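Local coordinates for threonine synthase (PDB 4F4F), which probably catalyses, with pyridoxal 5'-phosphate as cofactor, the conversion of O-phospho-L-homoserine and water to L-threonine and phosphate, the last step of threonine biosynthesis, at residues 18-23 / 227-232; 23-28 / 129-134; 151-156 / 163-168; 169-174 / 448-453; 193-198 / 456-461. All coordinates share one frame; numbering follows the deposited sequence.

In the fold
The five contacts form two groups. Contacts 1 and 2 share Ala23 and use two aspects of helix 20-26. Contacts 3, 4 and 5 belong to one parallel sheet: strand 163-170 serves contacts 3 and 4, its neighbour 190-196 serves contact 5, and the edge strand 449-452 leads into the helix of contact 5. Centres lie about 8 Å apart both between contacts 1 and 2 and between contacts 4 and 5. The groups meet where Leu132 of contact 2 packs on Thr163, at the start of strand 163-170. The side chains of Trp229 (contact 1) and Ala153 (contact 3) each lie about 12 Å from the bound pyridoxal phosphate; contacts 2, 4 and 5 lie away from it.

Contact 1 of 5, residues 18-23 / 227-232; sequences LGFSDA and INWARI
Phe20 and Trp229 meet edge to edge: Phe20 CE1 lies 4.3 Å from Trp229 CD1, and each atom sits near the plane of the other ring, a rim-to-rim meeting with no face-to-face overlap between the two. Phe20 gets there by its length, because CG is anti to the backbone N (chi1 176°) and the ring is carried from the first turn of helix 20-26 across to the indole. Between Ala23 and Trp229, away from the rings, a water links the two backbones; it lies 2.9 Å from Ala23 O, to which it probably donates, and accepts from Trp229 N at 3.0 Å. Trp229 lies at the start of a short, weakly bonded helix of about 229-232, and Asn228 is its N-cap. The amide of Asn228 swings back over the helix start, where Asn228 OD1 takes the N-H of Ala230 N at 2.9 Å in a nearly straight bond (174°); the donor stands 17° from the carbonyl plane. The other end of the same amide ties this cap to the N-terminal region, Asn228 ND2 bonding to Leu24 O on helix 20-26. The indole of Trp229 also meets the ring of Tyr8, the two planes well inclined to each other.

Contact 2 of 5, residues 23-28 / 129-134; sequences ALLAGL and DYVLAQ
Leu25 of helix 20-26 and Val131 of helix 117-134 make the closest approach here, their side chains sliding past each other in opposite directions. The backbones stand well apart, with 8.3 Å between Leu25 CA and Val131 CA, and side chains alone span the interval. From CB, which is directed at the other helix, the leucine chain turns so that CG is anti to the carbonyl carbon (chi1 -67°). Leu25 CG then comes to 3.9 Å from Val131 CG1. At the fork the two methyls part: Leu25 CD1 continues the extended chain and presses on the same Val131 CG1 at 3.5 Å, whereas Leu25 CD2 meets Leu132 CD2 at 4.0 Å. The contact joins the N-terminal region of threonine synthase to the large pyridoxal-phosphate-binding part, a fold-type II enzyme core, at the C-terminal end of a helix that begins with Lys117, predicted to carry the cofactor though not joined to it in this structure. Val131 divides its branches between two leucines. CG1 is anti to the backbone N (chi1 167°) and serves Leu25; Val131 CG2 faces Leu24 CD1, a looser touch at 4.5 Å, and also packs on Ser21. Leu24 reaches further back along helix 117-134, to Met127 and Met128. Leu132 is not aimed straight at the other helix from its CB, but its end comes nearer; its other methyl, CD1, packs on Thr163 of the sheet. Helix 20-26 ends with Ala26, and Gly27, at phi 71°, is the first residue to leave the helical path.

Contact 3 of 5, residues 151-156 / 163-168; sequences GAAIEA and TDIFIL
No ring enters the layer where Ala153 and Ile154 meet Ile165 and Ile167; the single aromatic group of the two segments, Phe166, points from the strand away from the helix and stacks with the ring of His191 on the far side of the sheet. The helix side is met by aliphatic branches alone. Ile165 extends CG1 anti to its backbone N (chi1 -176°), which brings Ile165 CD1 to 3.7 Å from Ala153 CB and 3.8 Å from Ala153 O, so that this methyl rests against the helix backbone as well as the small side chain. Ile165 CG2 lies 4.4 Å from Ile154 CG1. Two residues on, Ile167 also faces the helix, though with CG1 differently placed, anti to its carbonyl carbon. There Ile154 CD1 nestles against Ile167 CG1 at 3.8 Å and Ile167 CB at 4.0 Å, the two isoleucines crossing at a slant. Ala153 CB completes the patch with a longer touch on Ile167 CD1, 4.3 Å. The side chain of Ala153 is about 8 Å from that of Lys117. The segment axes approach to 9.2 Å and run nearly antiparallel, at 161°, as expected for the helix returning between two parallel strands, here the beta-alpha-beta unit 139-144, 148-157 and 163-170 of the pyridoxal-phosphate enzyme's parallel sheet.

Contact 4 of 5, residues 169-174 / 448-453; sequences FPNGRV and FTVLHN
Strands 163-170 and 449-452 flank strand 190-196 in the parallel sheet, and at this end Phe169, Asn171, Phe448 and Val450 reach over that middle strand to touch. The contact therefore joins part of the pyridoxal-phosphate-binding region to the edge strand supplied by the C-terminal part of the chain. Both outer strands bond to the middle one through their backbones, Phe169 with Leu193 and Ile195, and Thr449 with Ala192 and Ser194. Phe448 CB approaches Phe169 CZ at 4.5 Å, and that CB lies at the edge of the Phe169 ring, near its plane. Strand 163-170 then ends in a type II beta turn, Pro170 to Arg173, closed by Arg173 N to Pro170 O at 3.1 Å, with Gly172 holding the positive phi (72°) that the third position of such a turn calls for. Asn171, second in the turn, sends its amide toward the edge strand with CG anti to the backbone N (chi1 -177°). There the amide lies aslant the valine: Asn171 ND2 hydrogen-bonds to Ser194 OG of the middle strand and stands 4.1 Å from Val450 CG2.

Contact 5 of 5, residues 193-198 / 456-461; sequences LSIEGN and KIVEEY
Tyr461 OH hydrogen-bonds to His191 ND1, and Leu193 packs on one face of the tyrosine ring. Leu193 CD2 sits 3.8 Å from the centroid of the Tyr461 ring and only 18° from the ring normal, a CH-pi contact displaced a little toward the rim; Tyr461 CE1 is the nearest ring atom to Leu193 CD2, at 3.6 Å. The ring arrives there because CG is anti to the backbone N (chi1 -178°), which sends it from helix 455-465 down to the strand. Leu193 CD1 lies 4.2 Å from Val458 CG1 and also touches the rim of the tyrosine ring. Helix 455-465 here covers strand 190-196 of the parallel sheet, the segment axes 11.4 Å apart and nearly antiparallel (167°); the helix follows directly on the edge strand 449-452, so the C-terminal chain both extends the sheet and packs on its face. Two residues along the strand, Ile195 CD1 meets Val458 CG2 at 4.1 Å, the side chains crossing at about a right angle. Val458 also touches Met209 of the neighbouring helix 199-211.

Contact 1 of 5, residues 18-23 / 227-232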
# COMPACT_ATOMS: atom_id res chain seq x y z
N LEU A 18 20.06 10.10 0.45
CA LEU A 18 19.76 9.94 1.87
C LEU A 18 20.03 8.52 2.40
O LEU A 18 19.94 7.55 1.66
CB LEU A 18 18.29 10.30 2.13
CG LEU A 18 17.80 11.74 1.87
CD1 LEU A 18 16.29 11.79 2.14
CD2 LEU A 18 18.55 12.75 2.71
N GLY A 19 20.30 8.41 3.70
CA GLY A 19 20.25 7.14 4.38
C GLY A 19 18.79 6.70 4.62
O GLY A 19 17.83 7.45 4.35
N PHE A 20 18.61 5.47 5.09
CA PHE A 20 17.28 4.94 5.33
C PHE A 20 16.41 5.82 6.25
O PHE A 20 15.29 6.13 5.90
CB PHE A 20 17.35 3.55 5.99
CG PHE A 20 16.01 3.00 6.35
CD1 PHE A 20 15.12 2.61 5.34
CD2 PHE A 20 15.60 2.93 7.65
CE1 PHE A 20 13.87 2.13 5.65
CE2 PHE A 20 14.35 2.45 7.98
CZ PHE A 20 13.48 2.06 6.96
N SER A 21 16.93 6.21 7.42
CA SER A 21 16.14 6.93 8.38
C SER A 21 15.63 8.22 7.81
O SER A 21 14.46 8.55 7.92
CB SER A 21 16.97 7.20 9.64
OG SER A 21 17.23 5.97 10.28
N ASP A 22 16.52 8.96 7.17
CA ASP A 22 16.13 10.20 6.53
C ASP A 22 15.14 9.96 5.41
O ASP A 22 14.18 10.70 5.29
CB ASP A 22 17.37 10.94 6.01
CG ASP A 22 18.12 11.62 7.10
OD1 ASP A 22 17.47 12.00 8.07
OD2 ASP A 22 19.36 11.74 7.01
N ALA A 23 15.37 8.93 4.58
CA ALA A 23 14.43 8.64 3.51
C ALA A 23 13.05 8.36 4.11
O ALA A 23 12.04 8.76 3.53
CB ALA A 23 14.89 7.48 2.66
N ILE A 227 3.29 7.17 -1.21
CA ILE A 227 4.62 7.33 -1.85
C ILE A 227 5.88 7.27 -0.96
O ILE A 227 7.00 7.28 -1.49
CB ILE A 227 4.66 8.60 -2.78
CG1 ILE A 227 4.48 9.93 -2.02
CG2 ILE A 227 3.62 8.47 -3.90
CD1 ILE A 227 5.69 10.35 -1.20
N ASN A 228 5.74 7.17 0.35
CA ASN A 228 6.91 7.00 1.20
C ASN A 228 7.49 5.62 0.89
O ASN A 228 6.74 4.67 0.73
CB ASN A 228 6.53 7.09 2.68
CG ASN A 228 7.76 7.26 3.59
OD1 ASN A 228 8.70 6.41 3.62
ND2 ASN A 228 7.78 8.34 4.31
N TRP A 229 8.80 5.54 0.78
CA TRP A 229 9.51 4.28 0.58
C TRP A 229 9.08 3.23 1.62
O TRP A 229 9.02 2.08 1.29
CB TRP A 229 11.01 4.52 0.56
CG TRP A 229 11.79 3.24 0.56
CD1 TRP A 229 12.58 2.71 1.58
CD2 TRP A 229 11.79 2.21 -0.51
NE1 TRP A 229 13.06 1.48 1.22
CE2 TRP A 229 12.65 1.14 -0.04
CE3 TRP A 229 11.20 2.10 -1.77
CZ2 TRP A 229 12.88 0.01 -0.79
CZ3 TRP A 229 11.45 0.97 -2.52
CH2 TRP A 229 12.26 -0.06 -2.04
N ALA A 230 8.69 3.61 2.86
CA ALA A 230 8.34 2.59 3.89
C ALA A 230 6.91 2.07 3.79
O ALA A 230 6.55 1.06 4.44
CB ALA A 230 8.65 3.11 5.29
N ARG A 231 6.07 2.69 2.98
CA ARG A 231 4.83 2.01 2.59
C ARG A 231 5.09 0.92 1.59
O ARG A 231 4.25 0.03 1.39
CB ARG A 231 3.79 2.99 1.98
CG ARG A 231 3.08 3.85 3.00
CD ARG A 231 1.94 3.12 3.69
NE ARG A 231 0.81 2.97 2.78
CZ ARG A 231 -0.10 3.92 2.54
NH1 ARG A 231 -0.07 5.09 3.18
NH2 ARG A 231 -1.07 3.70 1.64
N ILE A 232 6.21 1.02 0.87
CA ILE A 232 6.46 -0.00 -0.14
C ILE A 232 7.35 -1.10 0.40
O ILE A 232 7.05 -2.26 0.27
CB ILE A 232 7.10 0.59 -1.40
CG1 ILE A 232 6.08 1.55 -2.08
CG2 ILE A 232 7.53 -0.53 -2.35
CD1 ILE A 232 6.64 2.15 -3.35
O HOH W 1 10.43 8.06 1.18

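Contact 2 of 5, residues 23-28 / 129-134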
# COMPACT_ATOMS: atom_id res chain seq x y z
N ALA A 23 15.37 8.93 4.58
CA ALA A 23 14.43 8.64 3.51
C ALA A 23 13.05 8.36 4.11
O ALA A 23 12.04 8.76 3.53
CB ALA A 23 14.89 7.48 2.66
N LEU A 24 13.02 7.69 5.27
CA LEU A 24 11.77 7.39 5.95
C LEU A 24 11.04 8.67 6.38
O LEU A 24 9.83 8.73 6.29
CB LEU A 24 12.02 6.48 7.17
CG LEU A 24 10.79 6.02 7.98
CD1 LEU A 24 11.04 4.74 8.74
CD2 LEU A 24 10.34 7.12 8.93
N LEU A 25 11.76 9.67 6.85
CA LEU A 25 11.16 10.90 7.35
C LEU A 25 10.97 11.94 6.26
O LEU A 25 10.02 12.74 6.30
CB LEU A 25 12.06 11.51 8.42
CG LEU A 25 12.18 10.71 9.71
CD1 LEU A 25 13.21 11.37 10.61
CD2 LEU A 25 10.83 10.61 10.42
N ALA A 26 11.89 11.97 5.29
CA ALA A 26 11.77 12.89 4.18
C ALA A 26 10.45 12.67 3.42
O ALA A 26 9.79 13.65 3.06
CB ALA A 26 12.98 12.76 3.25
N GLY A 27 10.06 11.42 3.18
CA GLY A 27 8.89 11.12 2.32
C GLY A 27 9.20 11.43 0.84
O GLY A 27 10.09 10.79 0.25
N LEU A 28 8.47 12.38 0.24
CA LEU A 28 8.74 12.89 -1.13
C LEU A 28 10.03 13.72 -1.27
O LEU A 28 10.25 14.59 -0.45
CB LEU A 28 7.63 13.83 -1.54
CG LEU A 28 7.66 14.31 -3.00
CD1 LEU A 28 7.00 13.29 -3.94
CD2 LEU A 28 6.94 15.63 -3.11
N ASP A 129 8.59 5.48 14.76
CA ASP A 129 8.66 5.76 16.21
C ASP A 129 10.11 5.65 16.73
O ASP A 129 10.57 6.46 17.53
CB ASP A 129 7.76 4.78 16.95
CG ASP A 129 7.06 5.37 18.14
OD1 ASP A 129 6.58 6.52 18.09
OD2 ASP A 129 6.89 4.62 19.12
N TYR A 130 10.82 4.67 16.19
CA TYR A 130 12.19 4.39 16.57
C TYR A 130 13.11 5.50 16.04
O TYR A 130 13.95 6.02 16.79
CB TYR A 130 12.65 3.01 16.08
CG TYR A 130 14.09 2.77 16.41
CD1 TYR A 130 15.09 3.15 15.52
CD2 TYR A 130 14.47 2.24 17.65
CE1 TYR A 130 16.42 2.97 15.83
CE2 TYR A 130 15.81 2.07 17.97
CZ TYR A 130 16.78 2.44 17.05
OH TYR A 130 18.13 2.31 17.32
N VAL A 131 12.96 5.86 14.77
CA VAL A 131 13.79 6.92 14.19
C VAL A 131 13.60 8.27 14.90
O VAL A 131 14.59 8.98 15.19
CB VAL A 131 13.54 7.05 12.67
CG1 VAL A 131 14.16 8.33 12.14
CG2 VAL A 131 14.01 5.79 11.95
N LEU A 132 12.34 8.64 15.16
CA LEU A 132 12.02 9.85 15.90
C LEU A 132 12.66 9.85 17.30
O LEU A 132 13.31 10.81 17.67
CB LEU A 132 10.49 10.03 16.01
CG LEU A 132 9.72 10.33 14.71
CD1 LEU A 132 8.20 10.21 14.95
CD2 LEU A 132 10.05 11.72 14.16
N ALA A 133 12.48 8.77 18.06
CA ALA A 133 13.10 8.65 19.38
C ALA A 133 14.60 8.86 19.31
O ALA A 133 15.17 9.56 20.15
CB ALA A 133 12.83 7.28 20.02
N GLN A 134 15.24 8.22 18.33
CA GLN A 134 16.70 8.30 18.23
C GLN A 134 17.17 9.72 17.98
O GLN A 134 18.30 10.05 18.35
CB GLN A 134 17.27 7.35 17.15
CG GLN A 134 17.27 5.87 17.55
CD GLN A 134 18.10 5.51 18.79
OE1 GLN A 134 17.57 4.97 19.81
NE2 GLN A 134 19.39 5.79 18.73

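Contact 3 of 5, residues 151-156 / 163-168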
# COMPACT_ATOMS: atom_id res chain seq x y z
N GLY A 151 -8.31 4.11 8.71
CA GLY A 151 -8.33 3.00 9.63
C GLY A 151 -6.99 2.30 9.79
O GLY A 151 -6.50 2.08 10.93
N ALA A 152 -6.40 1.96 8.66
CA ALA A 152 -5.10 1.32 8.65
C ALA A 152 -4.08 2.18 9.33
O ALA A 152 -3.29 1.69 10.10
CB ALA A 152 -4.67 1.02 7.22
N ALA A 153 -4.12 3.48 9.07
CA ALA A 153 -3.15 4.41 9.66
C ALA A 153 -3.35 4.51 11.18
O ALA A 153 -2.37 4.48 11.95
CB ALA A 153 -3.26 5.82 9.02
N ILE A 154 -4.59 4.67 11.61
CA ILE A 154 -4.91 4.81 13.03
C ILE A 154 -4.59 3.56 13.84
O ILE A 154 -4.07 3.64 14.97
CB ILE A 154 -6.37 5.22 13.19
CG1 ILE A 154 -6.48 6.74 13.02
CG2 ILE A 154 -6.95 4.77 14.53
CD1 ILE A 154 -7.91 7.20 12.81
N GLU A 155 -4.84 2.39 13.27
CA GLU A 155 -4.46 1.15 13.93
C GLU A 155 -2.95 0.90 14.01
O GLU A 155 -2.50 0.15 14.87
CB GLU A 155 -5.16 -0.07 13.31
CG GLU A 155 -6.57 -0.26 13.83
CD GLU A 155 -6.61 -0.65 15.32
OE1 GLU A 155 -5.82 -1.48 15.79
OE2 GLU A 155 -7.46 -0.13 16.02
N ALA A 156 -2.19 1.52 13.10
CA ALA A 156 -0.73 1.40 13.10
C ALA A 156 -0.08 2.41 14.06
O ALA A 156 0.82 2.07 14.81
CB ALA A 156 -0.19 1.60 11.69
N THR A 163 4.41 9.92 18.20
CA THR A 163 3.49 10.45 17.20
C THR A 163 2.09 10.65 17.78
O THR A 163 1.73 10.03 18.79
CB THR A 163 3.39 9.54 15.95
OG1 THR A 163 2.98 8.23 16.34
CG2 THR A 163 4.72 9.50 15.21
N ASP A 164 1.38 11.62 17.19
CA ASP A 164 -0.06 11.84 17.39
C ASP A 164 -0.60 11.86 15.95
O ASP A 164 0.03 12.43 15.03
CB ASP A 164 -0.34 13.17 18.10
CG ASP A 164 0.23 13.19 19.52
OD1 ASP A 164 -0.30 12.48 20.38
OD2 ASP A 164 1.25 13.88 19.77
N ILE A 165 -1.73 11.21 15.75
CA ILE A 165 -2.30 11.08 14.43
C ILE A 165 -3.68 11.71 14.35
O ILE A 165 -4.52 11.54 15.26
CB ILE A 165 -2.28 9.61 13.96
CG1 ILE A 165 -2.80 9.49 12.51
CG2 ILE A 165 -3.08 8.77 14.94
CD1 ILE A 165 -2.43 8.24 11.73
N PHE A 166 -3.88 12.50 13.29
CA PHE A 166 -5.13 13.17 13.01
C PHE A 166 -5.57 12.77 11.60
O PHE A 166 -4.84 13.00 10.62
CB PHE A 166 -4.95 14.71 13.09
CG PHE A 166 -4.40 15.19 14.41
CD1 PHE A 166 -3.06 14.97 14.72
CD2 PHE A 166 -5.21 15.81 15.34
CE1 PHE A 166 -2.56 15.38 15.95
CE2 PHE A 166 -4.71 16.22 16.56
CZ PHE A 166 -3.38 16.02 16.87
N ILE A 167 -6.73 12.14 11.51
CA ILE A 167 -7.31 11.74 10.24
C ILE A 167 -8.63 12.48 10.06
O ILE A 167 -9.54 12.41 10.93
CB ILE A 167 -7.56 10.25 10.20
CG1 ILE A 167 -6.23 9.45 10.28
CG2 ILE A 167 -8.38 9.91 8.94
CD1 ILE A 167 -5.24 9.65 9.14
N LEU A 168 -8.73 13.18 8.94
CA LEU A 168 -9.92 13.88 8.56
C LEU A 168 -10.71 13.00 7.58
O LEU A 168 -10.15 12.47 6.60
CB LEU A 168 -9.53 15.20 7.88
CG LEU A 168 -8.85 16.33 8.67
CD1 LEU A 168 -7.49 15.95 9.25
CD2 LEU A 168 -8.73 17.58 7.84

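Contact 4 of 5, residues 169-174 / 448-453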
# COMPACT_ATOMS: atom_id res chain seq x y z
N PHE A 169 -12.00 12.86 7.85
CA PHE A 169 -12.92 12.11 6.99
C PHE A 169 -14.26 12.83 6.91
O PHE A 169 -14.60 13.63 7.80
CB PHE A 169 -13.10 10.70 7.51
CG PHE A 169 -13.72 10.60 8.87
CD1 PHE A 169 -15.09 10.49 9.01
CD2 PHE A 169 -12.93 10.53 10.01
CE1 PHE A 169 -15.67 10.38 10.24
CE2 PHE A 169 -13.52 10.44 11.27
CZ PHE A 169 -14.88 10.36 11.38
N PRO A 170 -15.02 12.58 5.84
CA PRO A 170 -16.24 13.38 5.64
C PRO A 170 -17.37 12.92 6.55
O PRO A 170 -17.72 11.73 6.57
CB PRO A 170 -16.58 13.16 4.18
CG PRO A 170 -15.92 11.86 3.82
CD PRO A 170 -14.67 11.80 4.64
N ASN A 171 -17.95 13.87 7.27
CA ASN A 171 -19.00 13.60 8.21
C ASN A 171 -20.18 12.90 7.52
O ASN A 171 -20.64 13.34 6.48
CB ASN A 171 -19.45 14.91 8.88
CG ASN A 171 -20.50 14.69 9.92
OD1 ASN A 171 -21.68 15.02 9.73
ND2 ASN A 171 -20.10 14.13 11.03
N GLY A 172 -20.60 11.78 8.09
CA GLY A 172 -21.76 11.05 7.61
C GLY A 172 -21.58 10.31 6.30
O GLY A 172 -22.54 9.68 5.82
N ARG A 173 -20.39 10.37 5.72
CA ARG A 173 -20.16 9.83 4.40
C ARG A 173 -19.18 8.62 4.37
O ARG A 173 -18.87 8.12 3.31
CB ARG A 173 -19.72 10.94 3.44
CG ARG A 173 -20.89 11.58 2.73
CD ARG A 173 -20.44 12.35 1.49
NE ARG A 173 -20.13 13.71 1.90
CZ ARG A 173 -21.02 14.70 1.95
NH1 ARG A 173 -20.65 15.91 2.39
NH2 ARG A 173 -22.28 14.51 1.59
N VAL A 174 -18.76 8.14 5.53
CA VAL A 174 -17.94 6.94 5.63
C VAL A 174 -18.83 5.73 5.98
O VAL A 174 -19.78 5.85 6.77
CB VAL A 174 -16.80 7.12 6.67
CG1 VAL A 174 -15.92 5.88 6.79
CG2 VAL A 174 -15.96 8.35 6.25
N PHE A 448 -15.00 10.80 18.24
CA PHE A 448 -14.52 11.65 17.17
C PHE A 448 -15.06 13.06 17.35
O PHE A 448 -16.04 13.27 18.06
CB PHE A 448 -14.90 11.08 15.81
CG PHE A 448 -16.40 10.94 15.58
CD1 PHE A 448 -17.05 9.77 15.90
CD2 PHE A 448 -17.12 11.94 14.95
CE1 PHE A 448 -18.41 9.63 15.66
CE2 PHE A 448 -18.47 11.81 14.69
CZ PHE A 448 -19.13 10.64 15.06
N THR A 449 -14.41 14.03 16.71
CA THR A 449 -14.79 15.40 16.88
C THR A 449 -15.28 15.92 15.55
O THR A 449 -14.56 15.82 14.55
CB THR A 449 -13.60 16.24 17.35
OG1 THR A 449 -13.11 15.70 18.57
CG2 THR A 449 -14.01 17.72 17.56
N VAL A 450 -16.47 16.49 15.55
CA VAL A 450 -17.03 17.13 14.36
C VAL A 450 -16.45 18.54 14.24
O VAL A 450 -16.54 19.32 15.20
CB VAL A 450 -18.57 17.19 14.43
CG1 VAL A 450 -19.15 17.92 13.21
CG2 VAL A 450 -19.14 15.79 14.60
N LEU A 451 -15.86 18.86 13.09
CA LEU A 451 -15.31 20.21 12.83
C LEU A 451 -15.81 20.72 11.50
O LEU A 451 -15.93 19.93 10.55
CB LEU A 451 -13.78 20.23 12.78
CG LEU A 451 -13.05 19.76 14.03
CD1 LEU A 451 -11.56 19.68 13.73
CD2 LEU A 451 -13.35 20.72 15.16
N HIS A 452 -16.12 22.02 11.43
CA HIS A 452 -16.36 22.69 10.18
C HIS A 452 -15.19 22.70 9.25
O HIS A 452 -14.02 22.58 9.67
CB HIS A 452 -16.89 24.13 10.42
CG HIS A 452 -18.36 24.18 10.78
ND1 HIS A 452 -18.87 25.04 11.65
CD2 HIS A 452 -19.42 23.39 10.37
CE1 HIS A 452 -20.20 24.85 11.79
NE2 HIS A 452 -20.54 23.83 11.01
N ASN A 453 -15.49 22.87 7.97
CA ASN A 453 -14.51 22.76 6.89
C ASN A 453 -13.76 24.11 6.74
O ASN A 453 -14.07 24.90 5.87
CB ASN A 453 -15.25 22.36 5.62
CG ASN A 453 -14.39 22.41 4.37
OD1 ASN A 453 -13.15 22.29 4.43
ND2 ASN A 453 -15.06 22.55 3.22

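Contact 5 of 5, residues 193-198 / 456-461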
# COMPACT_ATOMS: atom_id res chain seq x y z
N LEU A 193 -11.26 13.19 13.05
CA LEU A 193 -11.87 14.47 12.80
C LEU A 193 -12.89 14.29 11.69
O LEU A 193 -12.50 14.05 10.56
CB LEU A 193 -10.79 15.51 12.39
CG LEU A 193 -9.70 15.81 13.42
CD1 LEU A 193 -8.76 16.93 12.99
CD2 LEU A 193 -10.31 16.10 14.79
N SER A 194 -14.17 14.39 12.03
CA SER A 194 -15.28 14.23 11.12
C SER A 194 -15.61 15.63 10.59
O SER A 194 -16.27 16.43 11.27
CB SER A 194 -16.45 13.59 11.89
OG SER A 194 -17.59 13.31 11.08
N ILE A 195 -15.15 15.92 9.38
CA ILE A 195 -15.29 17.25 8.77
C ILE A 195 -16.68 17.40 8.14
O ILE A 195 -17.15 16.50 7.42
CB ILE A 195 -14.17 17.48 7.71
CG1 ILE A 195 -12.78 17.21 8.33
CG2 ILE A 195 -14.29 18.88 7.05
CD1 ILE A 195 -12.47 18.05 9.56
N GLU A 196 -17.34 18.52 8.39
CA GLU A 196 -18.62 18.85 7.76
C GLU A 196 -18.30 19.35 6.34
O GLU A 196 -18.30 20.55 6.05
CB GLU A 196 -19.44 19.83 8.62
CG GLU A 196 -19.64 19.29 10.06
CD GLU A 196 -20.95 19.63 10.74
OE1 GLU A 196 -21.96 19.04 10.35
OE2 GLU A 196 -21.01 20.51 11.66
N GLY A 197 -17.98 18.36 5.49
CA GLY A 197 -17.60 18.55 4.09
C GLY A 197 -17.33 17.17 3.47
O GLY A 197 -17.49 16.13 4.14
N ASN A 198 -16.98 17.14 2.18
CA ASN A 198 -16.80 15.89 1.48
C ASN A 198 -15.33 15.50 1.50
O ASN A 198 -14.49 16.17 2.11
CB ASN A 198 -17.37 15.96 0.04
CG ASN A 198 -16.77 17.08 -0.76
OD1 ASN A 198 -15.61 17.45 -0.58
ND2 ASN A 198 -17.55 17.61 -1.68
N LYS A 456 -8.26 27.13 9.63
CA LYS A 456 -7.91 27.61 10.99
C LYS A 456 -8.54 26.77 12.13
O LYS A 456 -7.92 26.58 13.18
CB LYS A 456 -8.32 29.10 11.18
N ILE A 457 -9.78 26.32 11.95
CA ILE A 457 -10.42 25.47 12.95
C ILE A 457 -9.63 24.14 13.11
O ILE A 457 -9.31 23.73 14.22
CB ILE A 457 -11.91 25.20 12.60
CG1 ILE A 457 -12.74 26.49 12.73
CG2 ILE A 457 -12.48 24.07 13.48
CD1 ILE A 457 -14.21 26.37 12.32
N VAL A 458 -9.30 23.50 11.99
CA VAL A 458 -8.58 22.22 12.02
C VAL A 458 -7.17 22.45 12.60
O VAL A 458 -6.71 21.67 13.44
CB VAL A 458 -8.54 21.54 10.63
CG1 VAL A 458 -7.68 20.29 10.67
CG2 VAL A 458 -9.95 21.19 10.15
N GLU A 459 -6.50 23.54 12.20
CA GLU A 459 -5.13 23.75 12.67
C GLU A 459 -5.15 23.96 14.17
O GLU A 459 -4.27 23.47 14.87
CB GLU A 459 -4.45 24.94 12.00
CG GLU A 459 -3.96 24.65 10.59
CD GLU A 459 -3.19 25.81 9.98
OE1 GLU A 459 -3.16 26.88 10.60
OE2 GLU A 459 -2.59 25.65 8.89
N GLU A 460 -6.13 24.72 14.67
CA GLU A 460 -6.25 24.98 16.12
C GLU A 460 -6.47 23.66 16.89
O GLU A 460 -5.91 23.44 17.96
CB GLU A 460 -7.37 26.01 16.45
N TYR A 461 -7.31 22.79 16.35
CA TYR A 461 -7.55 21.49 17.00
C TYR A 461 -6.24 20.71 17.06
O TYR A 461 -5.85 20.20 18.11
CB TYR A 461 -8.68 20.66 16.33
CG TYR A 461 -8.92 19.36 17.06
CD1 TYR A 461 -8.05 18.28 16.87
CD2 TYR A 461 -9.98 19.20 17.97
CE1 TYR A 461 -8.20 17.10 17.58
CE2 TYR A 461 -10.16 18.00 18.66
CZ TYR A 461 -9.26 16.96 18.47
OH TYR A 461 -9.37 15.74 19.13